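Local coordinates for protein LYND (Lyngbya aestuarii, PDB 4V1T) that probably catalyses the ATP-dependent cyclodehydration of residues in a precursor peptide to azoline rings, as other YcaO cyclodehydratases do, at residues Q483-D486 against A490-W493; Q455-S460 against T509-Y514; G430-D435 against H515-P520. One frame throughout, in Å; residues are numbered along the deposited sequence.

Contact 1. Residues Q483-D486 against A490-W493; sequences QRFD and AIEW
F485, in an irregular extended segment, and I491, on the strand that follows, keep their backbones well apart, CA to CA 10.2 Å, so the contact rests entirely on side chains reaching across from opposite directions. The phenyl ring of F485 meets I491 with its rim: CD1 of I491 lies near the plane of the ring, 3.2 Å from CE1 and almost as close to CZ, shorter than usual, so the exact value is doubtful. The torsions of I491 explain the reach: CG1 stands between the backbone N and the carbonyl carbon (chi1 61°), and from there the chain runs extended (chi2 -176°), carrying CD1 forward. That same methyl also covers part of one face of the W493 indole, 3.2 Å above its plane and offset toward the rim, which wedges it between the two aromatic side chains. F485 CZ makes a looser approach to W493 CZ2, at 4.2 Å. The indole NE1 hydrogen-bonds to the backbone O of A441, while F524 and H452 meet F485 edge-to-face. Here a loop folds back to pack an aromatic cluster against an antiparallel sheet of the YcaO domain, on strand 491-498, which pairs with strands 439-441, 503-508 and 716-719.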
loop_
_atom_site.group_PDB
_atom_site.type_symbol
_atom_site.label_atom_id
_atom_site.label_comp_id
_atom_site.label_asym_id
_atom_site.label_seq_id
_atom_site.Cartn_x
_atom_site.Cartn_y
_atom_site.Cartn_z
ATOM N N GLN B 483 -42.542 7.927 17.159
ATOM C CA GLN B 483 -43.768 7.793 17.932
ATOM C C GLN B 483 -43.409 7.804 19.416
ATOM O O GLN B 483 -42.244 7.621 19.783
ATOM C CB GLN B 483 -44.508 6.500 17.574
ATOM C CG GLN B 483 -44.861 6.353 16.100
ATOM C CD GLN B 483 -45.321 4.954 15.752
ATOM O OE1 GLN B 483 -45.677 4.176 16.629
ATOM N NE2 GLN B 483 -45.306 4.626 14.468
ATOM N N ARG B 484 -44.402 8.015 20.272
ATOM C CA ARG B 484 -44.147 8.037 21.701
ATOM C C ARG B 484 -43.885 6.642 22.218
ATOM O O ARG B 484 -44.315 5.659 21.642
ATOM C CB ARG B 484 -45.309 8.679 22.470
ATOM C CG ARG B 484 -45.298 10.198 22.406
ATOM C CD ARG B 484 -46.057 10.816 23.553
ATOM N NE ARG B 484 -45.163 11.282 24.612
ATOM C CZ ARG B 484 -44.858 12.555 24.861
ATOM N NH1 ARG B 484 -45.365 13.545 24.136
ATOM N NH2 ARG B 484 -44.040 12.842 25.858
ATOM N N PHE B 485 -43.159 6.568 23.317
ATOM C CA PHE B 485 -42.873 5.304 23.957
ATOM C C PHE B 485 -44.025 4.856 24.852
ATOM O O PHE B 485 -44.244 5.433 25.913
ATOM C CB PHE B 485 -41.612 5.444 24.782
ATOM C CG PHE B 485 -41.256 4.210 25.538
ATOM C CD1 PHE B 485 -40.813 3.096 24.869
ATOM C CD2 PHE B 485 -41.352 4.170 26.917
ATOM C CE1 PHE B 485 -40.478 1.960 25.552
ATOM C CE2 PHE B 485 -41.017 3.033 27.611
ATOM C CZ PHE B 485 -40.583 1.922 26.929
ATOM N N ASP B 486 -44.763 3.840 24.413
ATOM C CA ASP B 486 -45.797 3.206 25.244
ATOM C C ASP B 486 -45.156 2.316 26.311
ATOM O O ASP B 486 -44.782 1.166 26.050
ATOM C CB ASP B 486 -46.760 2.393 24.380
ATOM C CG ASP B 486 -47.920 1.816 25.177
ATOM O OD1 ASP B 486 -48.097 2.196 26.350
ATOM O OD2 ASP B 486 -48.666 0.986 24.622
ATOM N N ALA B 490 -44.142 -4.451 26.630
ATOM C CA ALA B 490 -42.919 -5.189 26.885
ATOM C C ALA B 490 -41.997 -4.957 25.695
ATOM O O ALA B 490 -42.435 -4.968 24.550
ATOM C CB ALA B 490 -43.198 -6.664 27.076
ATOM N N ILE B 491 -40.720 -4.729 25.975
ATOM C CA ILE B 491 -39.745 -4.405 24.934
ATOM C C ILE B 491 -38.416 -5.033 25.283
ATOM O O ILE B 491 -38.251 -5.580 26.367
ATOM C CB ILE B 491 -39.557 -2.889 24.782
ATOM C CG1 ILE B 491 -39.027 -2.309 26.094
ATOM C CG2 ILE B 491 -40.878 -2.235 24.367
ATOM C CD1 ILE B 491 -38.902 -0.825 26.095
ATOM N N GLU B 492 -37.468 -4.951 24.358
ATOM C CA GLU B 492 -36.122 -5.463 24.601
ATOM C C GLU B 492 -35.209 -4.363 25.119
ATOM O O GLU B 492 -34.999 -3.351 24.450
ATOM C CB GLU B 492 -35.557 -6.085 23.330
ATOM C CG GLU B 492 -36.244 -7.401 22.977
ATOM C CD GLU B 492 -35.632 -8.101 21.784
ATOM O OE1 GLU B 492 -35.149 -7.410 20.863
ATOM O OE2 GLU B 492 -35.639 -9.347 21.762
ATOM N N TRP B 493 -34.701 -4.555 26.336
ATOM C CA TRP B 493 -33.748 -3.621 26.929
ATOM C C TRP B 493 -32.346 -4.201 26.833
ATOM O O TRP B 493 -32.163 -5.414 26.956
ATOM C CB TRP B 493 -34.081 -3.330 28.388
ATOM C CG TRP B 493 -35.444 -2.751 28.630
ATOM C CD1 TRP B 493 -36.627 -3.432 28.686
ATOM C CD2 TRP B 493 -35.763 -1.374 28.884
ATOM N NE1 TRP B 493 -37.661 -2.561 28.952
ATOM C CE2 TRP B 493 -37.155 -1.295 29.075
ATOM C CE3 TRP B 493 -35.006 -0.204 28.960
ATOM C CZ2 TRP B 493 -37.806 -0.087 29.342
ATOM C CZ3 TRP B 493 -35.650 0.987 29.220
ATOM C CH2 TRP B 493 -37.039 1.040 29.407
#

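Contact 2. Residues Q455-S460 against T509-Y514; sequences QCLCFS and TALCYY
L511 carries most of this contact, dividing its two methyl groups between consecutive residues of the facing helix end. CD2 meets CD2 of L457 at 3.8 Å, an ordinary van der Waals distance, with the two leucine side chains running obliquely to one another. CD1 goes to C456 and touches its CB at 4.1 Å. Within C456 the sulfur lies anti to the carbonyl carbon and beside the backbone N (chi1 -60°), and it is the CB methylene, rather than SG, that makes the nearest approach to L511. The cysteine therefore acts here as a small apolar side chain.

Three side chains bury 107 Å² in all where helix 454-457 faces the weakly bonded helical turn 509-512, and the closest pair of CA atoms, those of C456 and L511, remains 8.8 Å apart. Both helical segments end soon after the contact. C458 leaves helical geometry with positive phi (64°), turning the chain away, and S460 then caps the next helix through its side chain, which bonds to the N of Q463. Across the contact, the turn bearing L511 is held by a bond from C512 N to T509 O of 3.1 Å, with a weak one from Y513 N to the same oxygen.

Strand 503-508 runs directly into this helical turn, and its L507 is touched by both C456 and C512. C512 and Y513 also touch T494 of strand 491-498, and helix 454-457 thus packs beside the place where a sheet strand passes into a helical turn.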
loop_
_atom_site.group_PDB
_atom_site.type_symbol
_atom_site.label_atom_id
_atom_site.label_comp_id
_atom_site.label_asym_id
_atom_site.label_seq_id
_atom_site.Cartn_x
_atom_site.Cartn_y
_atom_site.Cartn_z
ATOM N N GLN B 455 -35.512 10.398 28.065
ATOM C CA GLN B 455 -34.393 11.038 28.751
ATOM C C GLN B 455 -33.190 11.230 27.813
ATOM O O GLN B 455 -32.331 12.087 28.037
ATOM C CB GLN B 455 -33.969 10.206 29.955
ATOM C CG GLN B 455 -34.952 10.238 31.104
ATOM C CD GLN B 455 -34.449 9.451 32.289
ATOM O OE1 GLN B 455 -33.404 9.775 32.861
ATOM N NE2 GLN B 455 -35.177 8.397 32.658
ATOM N N CYS B 456 -33.130 10.427 26.761
ATOM C CA CYS B 456 -32.038 10.525 25.806
ATOM C C CYS B 456 -32.440 11.358 24.602
ATOM O O CYS B 456 -31.668 12.188 24.146
ATOM C CB CYS B 456 -31.606 9.134 25.368
ATOM S SG CYS B 456 -31.026 8.128 26.747
ATOM N N LEU B 457 -33.658 11.140 24.107
ATOM C CA LEU B 457 -34.119 11.793 22.887
ATOM C C LEU B 457 -34.354 13.278 23.100
ATOM O O LEU B 457 -33.858 14.102 22.346
ATOM C CB LEU B 457 -35.396 11.127 22.372
ATOM C CG LEU B 457 -35.289 9.639 22.019
ATOM C CD1 LEU B 457 -36.659 9.070 21.688
ATOM C CD2 LEU B 457 -34.307 9.397 20.875
ATOM N N CYS B 458 -35.109 13.610 24.136
ATOM C CA CYS B 458 -35.390 14.997 24.485
ATOM C C CYS B 458 -36.196 15.725 23.395
ATOM O O CYS B 458 -35.916 16.875 23.067
ATOM C CB CYS B 458 -34.083 15.763 24.773
ATOM S SG CYS B 458 -33.047 15.071 26.087
ATOM N N PHE B 459 -37.198 15.054 22.835
ATOM C CA PHE B 459 -38.155 15.718 21.962
ATOM C C PHE B 459 -39.195 16.465 22.822
ATOM O O PHE B 459 -39.520 16.038 23.925
ATOM C CB PHE B 459 -38.862 14.708 21.058
ATOM C CG PHE B 459 -38.012 14.196 19.936
ATOM C CD1 PHE B 459 -37.879 14.923 18.762
ATOM C CD2 PHE B 459 -37.366 12.976 20.036
ATOM C CE1 PHE B 459 -37.106 14.453 17.714
ATOM C CE2 PHE B 459 -36.580 12.499 18.991
ATOM C CZ PHE B 459 -36.451 13.235 17.827
ATOM N N SER B 460 -39.709 17.581 22.324
ATOM C CA SER B 460 -40.718 18.337 23.064
ATOM C C SER B 460 -42.075 17.640 22.990
ATOM O O SER B 460 -42.285 16.767 22.144
ATOM C CB SER B 460 -40.846 19.756 22.517
ATOM O OG SER B 460 -41.663 19.773 21.366
ATOM N N THR B 509 -33.143 -1.429 23.371
ATOM C CA THR B 509 -32.208 -1.917 22.372
ATOM C C THR B 509 -32.252 -1.043 21.125
ATOM O O THR B 509 -31.247 -0.888 20.428
ATOM C CB THR B 509 -32.513 -3.386 22.008
ATOM O OG1 THR B 509 -32.531 -4.185 23.202
ATOM C CG2 THR B 509 -31.468 -3.947 21.076
ATOM N N ALA B 510 -33.413 -0.451 20.862
ATOM C CA ALA B 510 -33.608 0.378 19.675
ATOM C C ALA B 510 -32.710 1.614 19.674
ATOM O O ALA B 510 -32.429 2.181 18.616
ATOM C CB ALA B 510 -35.069 0.785 19.560
ATOM N N LEU B 511 -32.279 2.040 20.859
ATOM C CA LEU B 511 -31.386 3.193 20.985
ATOM C C LEU B 511 -29.903 2.818 20.908
ATOM O O LEU B 511 -29.068 3.655 20.579
ATOM C CB LEU B 511 -31.641 3.921 22.306
ATOM C CG LEU B 511 -32.746 4.982 22.319
ATOM C CD1 LEU B 511 -32.865 5.555 23.713
ATOM C CD2 LEU B 511 -32.463 6.098 21.323
ATOM N N CYS B 512 -29.596 1.563 21.215
ATOM C CA CYS B 512 -28.217 1.116 21.394
ATOM C C CYS B 512 -27.546 0.643 20.105
ATOM O O CYS B 512 -26.327 0.595 20.037
ATOM C CB CYS B 512 -28.180 -0.011 22.426
ATOM S SG CYS B 512 -28.751 0.479 24.071
ATOM N N TYR B 513 -28.335 0.289 19.099
ATOM C CA TYR B 513 -27.801 -0.232 17.846
ATOM C C TYR B 513 -28.551 0.322 16.646
ATOM O O TYR B 513 -29.715 0.710 16.755
ATOM C CB TYR B 513 -27.876 -1.753 17.842
ATOM C CG TYR B 513 -27.198 -2.383 19.034
ATOM C CD1 TYR B 513 -25.817 -2.579 19.050
ATOM C CD2 TYR B 513 -27.935 -2.771 20.152
ATOM C CE1 TYR B 513 -25.190 -3.151 20.140
ATOM C CE2 TYR B 513 -27.317 -3.348 21.243
ATOM C CZ TYR B 513 -25.946 -3.531 21.233
ATOM O OH TYR B 513 -25.322 -4.096 22.310
ATOM N N TYR B 514 -27.871 0.355 15.505
ATOM C CA TYR B 514 -28.485 0.791 14.254
ATOM C C TYR B 514 -29.480 -0.239 13.743
ATOM O O TYR B 514 -29.270 -1.450 13.882
ATOM C CB TYR B 514 -27.426 1.024 13.161
ATOM C CG TYR B 514 -26.421 2.110 13.459
ATOM C CD1 TYR B 514 -26.828 3.358 13.893
ATOM C CD2 TYR B 514 -25.053 1.884 13.302
ATOM C CE1 TYR B 514 -25.912 4.352 14.162
ATOM C CE2 TYR B 514 -24.133 2.870 13.575
ATOM C CZ TYR B 514 -24.567 4.104 13.998
ATOM O OH TYR B 514 -23.648 5.092 14.257
#

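Contact 3. Residues G430-D435 against H515-P520; sequences GIFQGD and HYPLPP
F432 and Y516 form a T-shaped aromatic pair that joins two irregular segments of the YcaO domain, one following helix 413-429 and the other following helix 509-512. The edge of the tyrosine ring is directed at the phenylalanine face: CD1 of Y516 stands over the centre of the F432 ring, the centroids are 4.9 Å apart, and the planes meet at 75°. Both side chains carry CG anti to the backbone N (chi1 180° for F432 and 176° for Y516), and they leave neighbouring stretches of backbone side by side, their CA atoms only 5.7 Å apart. P517 fills the angle between the rings. Its CD lies 3.8 Å from F432 CD2 and also sits above one face of Y516, offset toward the rim. On the face of F432 opposite the tyrosine lies the backbone N of G434, 3.8 Å above the ring centre, so both phenyl faces are covered, one by its own segment. Near the root of the ring, F432 CB comes to 4.0 Å from H515 O. An alanine at F432 would remove the face that receives the tyrosine edge, and would probably open a gap beside Y516 and P517 in which the phenol could shift. Dispersion and the complementary polarity of ring edge and ring face hold this pair, while the phenol OH makes a very short, probable hydrogen bond to E492 OE1.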
loop_
_atom_site.group_PDB
_atom_site.type_symbol
_atom_site.label_atom_id
_atom_site.label_comp_id
_atom_site.label_asym_id
_atom_site.label_seq_id
_atom_site.Cartn_x
_atom_site.Cartn_y
_atom_site.Cartn_z
ATOM N N GLY B 430 -21.876 -1.047 15.013
ATOM C CA GLY B 430 -23.067 -0.556 15.680
ATOM C C GLY B 430 -24.361 -1.143 15.146
ATOM O O GLY B 430 -25.426 -0.924 15.723
ATOM N N ILE B 431 -24.276 -1.881 14.044
ATOM C CA ILE B 431 -25.461 -2.413 13.394
ATOM C C ILE B 431 -26.009 -3.629 14.125
ATOM O O ILE B 431 -25.263 -4.502 14.556
ATOM C CB ILE B 431 -25.182 -2.782 11.934
ATOM C CG1 ILE B 431 -24.751 -1.539 11.146
ATOM C CG2 ILE B 431 -26.427 -3.394 11.288
ATOM C CD1 ILE B 431 -24.115 -1.851 9.803
ATOM N N PHE B 432 -27.329 -3.683 14.239
ATOM C CA PHE B 432 -27.997 -4.762 14.953
ATOM C C PHE B 432 -27.969 -6.047 14.128
ATOM O O PHE B 432 -28.569 -6.114 13.061
ATOM C CB PHE B 432 -29.435 -4.354 15.285
ATOM C CG PHE B 432 -30.216 -5.407 16.020
ATOM C CD1 PHE B 432 -29.999 -5.643 17.366
ATOM C CD2 PHE B 432 -31.186 -6.141 15.365
ATOM C CE1 PHE B 432 -30.731 -6.601 18.040
ATOM C CE2 PHE B 432 -31.912 -7.105 16.030
ATOM C CZ PHE B 432 -31.684 -7.333 17.370
ATOM N N GLN B 433 -27.269 -7.063 14.632
ATOM C CA GLN B 433 -27.167 -8.358 13.955
ATOM C C GLN B 433 -28.205 -9.369 14.457
ATOM O O GLN B 433 -28.621 -10.265 13.717
ATOM C CB GLN B 433 -25.770 -8.946 14.142
ATOM C CG GLN B 433 -24.644 -8.076 13.613
ATOM C CD GLN B 433 -23.285 -8.728 13.772
ATOM O OE1 GLN B 433 -23.184 -9.934 14.021
ATOM N NE2 GLN B 433 -22.226 -7.935 13.632
ATOM N N GLY B 434 -28.606 -9.223 15.716
ATOM C CA GLY B 434 -29.579 -10.111 16.327
ATOM C C GLY B 434 -29.035 -10.924 17.496
ATOM O O GLY B 434 -29.756 -11.734 18.067
ATOM N N ASP B 435 -27.776 -10.701 17.861
ATOM C CA ASP B 435 -27.132 -11.428 18.961
ATOM C C ASP B 435 -26.710 -10.503 20.099
ATOM O O ASP B 435 -25.965 -10.905 20.983
ATOM C CB ASP B 435 -25.909 -12.190 18.439
ATOM C CG ASP B 435 -24.859 -11.274 17.845
ATOM O OD1 ASP B 435 -25.168 -10.083 17.605
ATOM O OD2 ASP B 435 -23.718 -11.744 17.612
ATOM N N HIS B 515 -30.543 0.257 13.116
ATOM C CA HIS B 515 -31.486 -0.572 12.390
ATOM C C HIS B 515 -32.055 -1.707 13.231
ATOM O O HIS B 515 -32.158 -2.829 12.762
ATOM C CB HIS B 515 -30.839 -1.135 11.115
ATOM C CG HIS B 515 -30.316 -0.079 10.194
ATOM N ND1 HIS B 515 -28.981 0.253 10.126
ATOM C CD2 HIS B 515 -30.952 0.738 9.322
ATOM C CE1 HIS B 515 -28.813 1.220 9.243
ATOM N NE2 HIS B 515 -29.994 1.534 8.742
ATOM N N TYR B 516 -32.423 -1.406 14.474
ATOM C CA TYR B 516 -33.169 -2.355 15.292
ATOM C C TYR B 516 -34.607 -2.324 14.821
ATOM O O TYR B 516 -35.207 -1.266 14.800
ATOM C CB TYR B 516 -33.092 -1.990 16.769
ATOM C CG TYR B 516 -33.928 -2.883 17.648
ATOM C CD1 TYR B 516 -33.434 -4.101 18.107
ATOM C CD2 TYR B 516 -35.217 -2.521 18.010
ATOM C CE1 TYR B 516 -34.201 -4.929 18.902
ATOM C CE2 TYR B 516 -35.986 -3.344 18.808
ATOM C CZ TYR B 516 -35.470 -4.546 19.249
ATOM O OH TYR B 516 -36.216 -5.374 20.035
ATOM N N PRO B 517 -35.177 -3.477 14.453
ATOM C CA PRO B 517 -36.545 -3.430 13.934
ATOM C C PRO B 517 -37.603 -3.275 15.031
ATOM O O PRO B 517 -37.605 -4.045 15.998
ATOM C CB PRO B 517 -36.704 -4.787 13.227
ATOM C CG PRO B 517 -35.499 -5.616 13.613
ATOM C CD PRO B 517 -34.735 -4.865 14.664
ATOM N N LEU B 518 -38.472 -2.283 14.873
ATOM C CA LEU B 518 -39.620 -2.091 15.764
ATOM C C LEU B 518 -40.922 -2.298 15.002
ATOM O O LEU B 518 -40.971 -2.080 13.797
ATOM C CB LEU B 518 -39.592 -0.695 16.381
ATOM C CG LEU B 518 -38.524 -0.454 17.451
ATOM C CD1 LEU B 518 -38.515 1.002 17.866
ATOM C CD2 LEU B 518 -38.757 -1.336 18.670
ATOM N N PRO B 519 -41.983 -2.737 15.699
ATOM C CA PRO B 519 -43.287 -2.832 15.035
ATOM C C PRO B 519 -43.750 -1.469 14.517
ATOM O O PRO B 519 -43.424 -0.460 15.134
ATOM C CB PRO B 519 -44.216 -3.341 16.143
ATOM C CG PRO B 519 -43.312 -3.989 17.135
ATOM C CD PRO B 519 -42.037 -3.211 17.093
ATOM N N PRO B 520 -44.487 -1.436 13.394
ATOM C CA PRO B 520 -44.876 -0.150 12.808
ATOM C C PRO B 520 -45.730 0.706 13.741
ATOM O O PRO B 520 -45.721 1.927 13.622
ATOM C CB PRO B 520 -45.680 -0.553 11.562
ATOM C CG PRO B 520 -45.224 -1.942 11.240
ATOM C CD PRO B 520 -44.918 -2.573 12.561
#

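In the fold
The three contacts form one compact patch, with centres 11 Å apart between contacts 1 and 2 and about 13 Å for the other pairings. Backbone bonds stitch them together: E492 O of contact 1 accepts T509 N of contact 2 at 2.9 Å, while Y514 of contact 2 pairs with contact 3 through Y514 N to G430 O at 2.8 Å and Y514 O to F432 N at 3.0 Å. Contact 1 also reaches contact 3 through Q483 NE2 and P520 O, 2.9 Å apart. In sequence, contact 1 falls within the span of contact 2, and both within that of contact 3. All three are packing contacts within the YcaO domain.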